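Local atomic coordinates of membrane lipoprotein TpN32 (PDB entry 1XS5), a protein that binds L-methionine between its two lobes as a membrane-anchored lipoprotein of the periplasmic binding protein class, probably for uptake of the amino acid. Residues 198-203 and 210-215; 19-24 and 216-221. All coordinates share one frame; numbering follows the deposited sequence.

Contact 1 (198-203 and 210-215). With MET (methionine), chain B.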
loop_
_atom_site.group_PDB
_atom_site.type_symbol
_atom_site.label_atom_id
_atom_site.label_comp_id
_atom_site.label_asym_id
_atom_site.label_seq_id
_atom_site.Cartn_x
_atom_site.Cartn_y
_atom_site.Cartn_z
ATOM N N ASN A 198 -0.880 4.793 -4.453
ATOM C CA ASN A 198 0.374 4.097 -4.737
ATOM C C ASN A 198 0.991 4.768 -5.945
ATOM O O ASN A 198 0.306 5.083 -6.928
ATOM C CB ASN A 198 0.098 2.626 -5.003
ATOM C CG ASN A 198 -0.143 1.833 -3.700
ATOM O OD1 ASN A 198 0.260 0.674 -3.591
ATOM N ND2 ASN A 198 -0.801 2.469 -2.704
ATOM N N VAL A 199 2.303 4.947 -5.883
ATOM C CA VAL A 199 3.016 5.700 -6.905
ATOM C C VAL A 199 4.181 4.953 -7.544
ATOM O O VAL A 199 4.732 3.996 -6.970
ATOM C CB VAL A 199 3.637 6.975 -6.285
ATOM C CG1 VAL A 199 2.556 8.029 -5.989
ATOM C CG2 VAL A 199 4.329 6.610 -4.967
ATOM N N LEU A 200 4.571 5.432 -8.724
ATOM C CA LEU A 200 5.703 4.866 -9.453
ATOM C C LEU A 200 6.863 5.705 -8.896
ATOM O O LEU A 200 6.810 6.925 -8.941
ATOM C CB LEU A 200 5.517 5.099 -10.949
ATOM C CG LEU A 200 6.686 4.556 -11.776
ATOM C CD1 LEU A 200 6.812 3.020 -11.495
ATOM C CD2 LEU A 200 6.452 4.859 -13.284
ATOM N N VAL A 201 7.927 5.070 -8.410
ATOM C CA VAL A 201 9.027 5.793 -7.763
ATOM C C VAL A 201 10.380 5.619 -8.414
ATOM O O VAL A 201 10.712 4.515 -8.885
ATOM C CB VAL A 201 9.104 5.347 -6.255
ATOM C CG1 VAL A 201 10.409 5.793 -5.575
ATOM C CG2 VAL A 201 7.867 5.925 -5.516
ATOM N N VAL A 202 11.145 6.714 -8.482
ATOM C CA VAL A 202 12.511 6.648 -9.028
ATOM C C VAL A 202 13.455 7.490 -8.183
ATOM O O VAL A 202 13.038 8.182 -7.234
ATOM C CB VAL A 202 12.590 7.143 -10.509
ATOM C CG1 VAL A 202 11.679 6.291 -11.399
ATOM C CG2 VAL A 202 12.194 8.646 -10.582
ATOM N N LYS A 203 14.748 7.415 -8.491
ATOM C CA LYS A 203 15.700 8.220 -7.761
ATOM C C LYS A 203 15.583 9.653 -8.292
ATOM O O LYS A 203 15.315 9.845 -9.464
ATOM C CB LYS A 203 17.101 7.694 -7.993
ATOM C CG LYS A 203 18.144 8.519 -7.322
ATOM C CD LYS A 203 19.446 8.265 -8.033
ATOM C CE LYS A 203 20.069 7.028 -7.463
ATOM N NZ LYS A 203 20.542 7.460 -6.123
ATOM N N ALA A 210 12.910 9.053 -20.225
ATOM C CA ALA A 210 11.840 8.763 -21.170
ATOM C C ALA A 210 11.202 7.395 -20.988
ATOM O O ALA A 210 10.021 7.214 -21.306
ATOM C CB ALA A 210 12.369 8.907 -22.607
ATOM N N ARG A 211 11.976 6.425 -20.496
ATOM C CA ARG A 211 11.426 5.084 -20.283
ATOM C C ARG A 211 10.490 5.116 -19.064
ATOM O O ARG A 211 9.440 4.468 -19.046
ATOM C CB ARG A 211 12.549 4.062 -20.015
ATOM C CG ARG A 211 13.319 3.570 -21.257
ATOM C CD ARG A 211 14.515 4.430 -21.553
ATOM N NE ARG A 211 15.343 4.668 -20.378
ATOM C CZ ARG A 211 16.422 3.970 -20.057
ATOM N NH1 ARG A 211 16.824 2.972 -20.828
ATOM N NH2 ARG A 211 17.099 4.268 -18.960
ATOM N N VAL A 212 10.910 5.856 -18.044
ATOM C CA VAL A 212 10.122 6.000 -16.811
ATOM C C VAL A 212 8.808 6.667 -17.214
ATOM O O VAL A 212 7.724 6.173 -16.887
ATOM C CB VAL A 212 10.881 6.871 -15.790
ATOM C CG1 VAL A 212 10.006 7.227 -14.586
ATOM C CG2 VAL A 212 12.128 6.126 -15.328
ATOM N N GLN A 213 8.892 7.779 -17.948
ATOM C CA GLN A 213 7.657 8.447 -18.361
ATOM C C GLN A 213 6.744 7.520 -19.161
ATOM O O GLN A 213 5.531 7.614 -19.029
ATOM C CB GLN A 213 7.941 9.743 -19.155
ATOM C CG GLN A 213 8.463 10.847 -18.271
ATOM C CD GLN A 213 7.453 11.229 -17.205
ATOM O OE1 GLN A 213 6.260 11.378 -17.513
ATOM N NE2 GLN A 213 7.921 11.397 -15.941
ATOM N N ALA A 214 7.289 6.613 -19.975
ATOM C CA ALA A 214 6.424 5.701 -20.751
ATOM C C ALA A 214 5.725 4.664 -19.883
ATOM O O ALA A 214 4.586 4.199 -20.152
ATOM C CB ALA A 214 7.244 4.977 -21.860
ATOM N N VAL A 215 6.432 4.237 -18.850
ATOM C CA VAL A 215 5.850 3.250 -17.963
ATOM C C VAL A 215 4.726 3.949 -17.222
ATOM O O VAL A 215 3.642 3.402 -17.104
ATOM C CB VAL A 215 6.912 2.698 -17.008
ATOM C CG1 VAL A 215 6.255 1.852 -15.878
ATOM C CG2 VAL A 215 7.866 1.816 -17.845
HETATM N N MET B . -0.197 -1.334 -1.513
HETATM C CA MET B . 0.015 -0.777 -0.127
HETATM C C MET B . -1.156 0.097 0.372
HETATM O O MET B . -1.603 -0.087 1.531
HETATM C CB MET B . 1.306 0.070 -0.084
HETATM C CG MET B . 1.717 0.402 1.335
HETATM S SD MET B . 3.199 1.430 1.462
HETATM C CE MET B . 4.468 0.121 1.196
HETATM O OXT MET B . -1.611 0.965 -0.407
#
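A helix laid on the face of a beta-sheet makes this contact in one lobe of the periplasmic binding protein fold: Leu200 and Val202 of strand 198-203 meet Val212 and Val215 of helix 210-219, which follows the strand after a short loop and runs back over it. The axes of the two short segments are antiparallel within a few degrees (175°) and 10.1 Å apart, and the side chains that meet are all apolar. At the tightest point a methyl from each of two valines meets the other, CG1 of Val202 lying 3.7 Å from CG1 of Val212; the same Val202 methyl also touches the second branch, Val212 CG2, so it sits against the fork of that side chain. Leu200 reaches out from the strand with CG anti to its own nitrogen (chi1 179°), which carries CD2 to 4.0 Å from Val215 CG1. These two side chains cross at about a right angle, and CD2 also rests near the carbonyl O of Val212. At the start of the strand, Asn198 serves the ligand instead. Its amide holds the amino and carboxylate groups on the alpha carbon of the bound methionine: OD1 accepts from the amino N at 2.9 Å, while ND2 donates to the carboxylate OXT along a nearly straight line (168°). His14 NE2 is a second partner of OD1, and Glu83, Arg115 and Asn171 hold the ligand too. Strand 198-203 lies between strands 54-59 and 74-82, antiparallel to both; Met54 adds to the packing on Leu200 and Val202, while Val215 also touches Leu32 of strand 30-36.

Contact 2 (19-24 and 216-221)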
loop_
_atom_site.group_PDB
_atom_site.type_symbol
_atom_site.label_atom_id
_atom_site.label_comp_id
_atom_site.label_asym_id
_atom_site.label_seq_id
_atom_site.Cartn_x
_atom_site.Cartn_y
_atom_site.Cartn_z
ATOM N N GLU A 19 2.588 -5.940 -15.827
ATOM C CA GLU A 19 2.569 -6.853 -16.979
ATOM C C GLU A 19 1.791 -6.210 -18.129
ATOM O O GLU A 19 2.087 -6.451 -19.298
ATOM C CB GLU A 19 1.886 -8.172 -16.631
ATOM C CG GLU A 19 2.664 -9.014 -15.635
ATOM C CD GLU A 19 3.850 -9.758 -16.274
ATOM O OE1 GLU A 19 4.166 -9.525 -17.481
ATOM O OE2 GLU A 19 4.467 -10.590 -15.568
ATOM N N ILE A 20 0.774 -5.419 -17.797
ATOM C CA ILE A 20 0.008 -4.751 -18.841
ATOM C C ILE A 20 0.897 -3.655 -19.397
ATOM O O ILE A 20 0.960 -3.440 -20.614
ATOM C CB ILE A 20 -1.296 -4.133 -18.265
ATOM C CG1 ILE A 20 -2.236 -5.269 -17.851
ATOM C CG2 ILE A 20 -1.958 -3.209 -19.286
ATOM C CD1 ILE A 20 -3.427 -4.792 -17.048
ATOM N N ALA A 21 1.609 -2.981 -18.499
ATOM C CA ALA A 21 2.517 -1.917 -18.879
ATOM C C ALA A 21 3.673 -2.432 -19.735
ATOM O O ALA A 21 4.164 -1.709 -20.631
ATOM C CB ALA A 21 3.079 -1.243 -17.641
ATOM N N LYS A 22 4.130 -3.641 -19.414
ATOM C CA LYS A 22 5.265 -4.274 -20.124
ATOM C C LYS A 22 4.851 -4.467 -21.599
ATOM O O LYS A 22 5.605 -4.130 -22.524
ATOM C CB LYS A 22 5.605 -5.615 -19.460
ATOM C CG LYS A 22 6.649 -6.516 -20.161
ATOM C CD LYS A 22 6.854 -7.785 -19.291
ATOM C CE LYS A 22 7.758 -8.816 -19.945
ATOM N NZ LYS A 22 9.041 -8.203 -20.377
ATOM N N GLU A 23 3.664 -5.005 -21.814
ATOM C CA GLU A 23 3.196 -5.163 -23.193
ATOM C C GLU A 23 3.124 -3.833 -23.922
ATOM O O GLU A 23 3.564 -3.715 -25.057
ATOM C CB GLU A 23 1.818 -5.790 -23.229
ATOM C CG GLU A 23 1.762 -7.162 -22.608
ATOM C CD GLU A 23 0.495 -7.877 -23.013
ATOM O OE1 GLU A 23 -0.462 -7.149 -23.355
ATOM O OE2 GLU A 23 0.448 -9.135 -22.989
ATOM N N GLU A 24 2.595 -2.818 -23.259
ATOM C CA GLU A 24 2.451 -1.533 -23.890
ATOM C C GLU A 24 3.725 -0.809 -24.264
ATOM O O GLU A 24 3.803 -0.221 -25.349
ATOM C CB GLU A 24 1.607 -0.602 -23.004
ATOM C CG GLU A 24 0.157 -0.967 -22.924
ATOM C CD GLU A 24 -0.560 -0.914 -24.290
ATOM O OE1 GLU A 24 -0.323 0.038 -25.096
ATOM O OE2 GLU A 24 -1.376 -1.832 -24.526
ATOM N N LEU A 216 4.989 5.174 -16.788
ATOM C CA LEU A 216 3.973 5.951 -16.059
ATOM C C LEU A 216 2.720 6.148 -16.901
ATOM O O LEU A 216 1.604 5.970 -16.413
ATOM C CB LEU A 216 4.520 7.321 -15.676
ATOM C CG LEU A 216 3.518 8.317 -15.067
ATOM C CD1 LEU A 216 3.054 7.828 -13.693
ATOM C CD2 LEU A 216 4.187 9.726 -14.982
ATOM N N ARG A 217 2.908 6.505 -18.177
ATOM C CA ARG A 217 1.771 6.759 -19.055
ATOM C C ARG A 217 0.970 5.505 -19.218
ATOM O O ARG A 217 -0.252 5.536 -19.269
ATOM C CB ARG A 217 2.225 7.271 -20.440
ATOM C CG ARG A 217 2.740 8.710 -20.452
ATOM C CD ARG A 217 2.830 9.252 -21.894
ATOM N NE ARG A 217 3.712 8.425 -22.727
ATOM C CZ ARG A 217 5.038 8.554 -22.762
ATOM N NH1 ARG A 217 5.637 9.482 -22.023
ATOM N NH2 ARG A 217 5.771 7.749 -23.520
ATOM N N ALA A 218 1.664 4.383 -19.280
ATOM C CA ALA A 218 0.991 3.104 -19.444
ATOM C C ALA A 218 0.251 2.692 -18.174
ATOM O O ALA A 218 -0.844 2.068 -18.221
ATOM C CB ALA A 218 2.048 2.021 -19.816
ATOM N N LEU A 219 0.831 3.022 -17.018
ATOM C CA LEU A 219 0.159 2.610 -15.773
ATOM C C LEU A 219 -1.092 3.466 -15.550
ATOM O O LEU A 219 -2.080 3.013 -14.972
ATOM C CB LEU A 219 1.130 2.714 -14.581
ATOM C CG LEU A 219 2.166 1.556 -14.506
ATOM C CD1 LEU A 219 3.164 1.813 -13.392
ATOM C CD2 LEU A 219 1.458 0.264 -14.254
ATOM N N CYS A 220 -1.067 4.687 -16.056
ATOM C CA CYS A 220 -2.207 5.581 -15.876
ATOM C C CYS A 220 -3.149 5.634 -17.069
ATOM O O CYS A 220 -4.057 6.474 -17.121
ATOM C CB CYS A 220 -1.687 6.968 -15.630
ATOM S SG CYS A 220 -0.763 7.069 -14.131
ATOM N N GLY A 221 -2.931 4.740 -18.021
ATOM C CA GLY A 221 -3.722 4.762 -19.224
ATOM C C GLY A 221 -5.060 4.086 -19.190
ATOM O O GLY A 221 -5.409 3.346 -18.244
#
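Helix 14-26 and the last turn of helix 210-219 come very close at Ala21 and Ala218, whose CA atoms are 5.3 Å apart. Such an approach is possible because both residues carry just a methyl group, and both methyls are directed into the interface. Ala21 CB lies 4.1 Å from Ala218 CB, and Ala218 CB is equally close to the CA of Ala21, so this methyl rests on the helix backbone as well as on the opposing side chain. Leu219 enters from beside the pair: its CG stands anti to the carbonyl carbon (chi1 -77°), and CD2, the branch not in line with the CA-CB-CG chain, comes to 4.0 Å from Ala21 CB. Ala21 therefore has a methyl of each of two successive residues against it. One turn further along helix 14-26, the CB of Glu24 packs at 4.2 Å from Ala218 CB. The chain of Glu24 then bends at chi2 (-62°), and its carboxylate is engaged beyond the two segments: OE2 forms a salt bridge with Arg223 and OE1 one with Lys27. Arg223 also pairs with Glu23, tying the same turn of helix 14-26 to helix 222-231. Helix 210-219 gives out just here, Cys220 being the first residue to leave helical angles and Gly221 the N-cap of helix 222-231. Leu219 further packs on Leu17 and Leu18, and Ala21 on Leu32 of strand 30-36. The arrangement is an alanine-lined close helix-helix contact, joining two neighbouring helices that pack against the six-stranded sheet in this alpha/beta lobe.

In the fold
Contacts 1 and 2 have centres 11 Å apart and share helix 210-219, whose first part packs on strand 198-203 and whose end meets helix 14-26. They also touch: Leu200 CD2 of contact 1 lies 3.8 Å from Leu216 N of contact 2. Along the chain, 19-24 comes first, 192 residues before 216-221, and both segments of contact 1 fall between them. After 19-24 the chain adds further strands of this lobe, builds the other lobe and returns in strand 198-203, which joins the six-stranded sheet, and in the helix that meets its N-terminal part. Both contacts therefore belong to one lobe, which supplies Asn198 to the methionine pocket from the beginning of that strand.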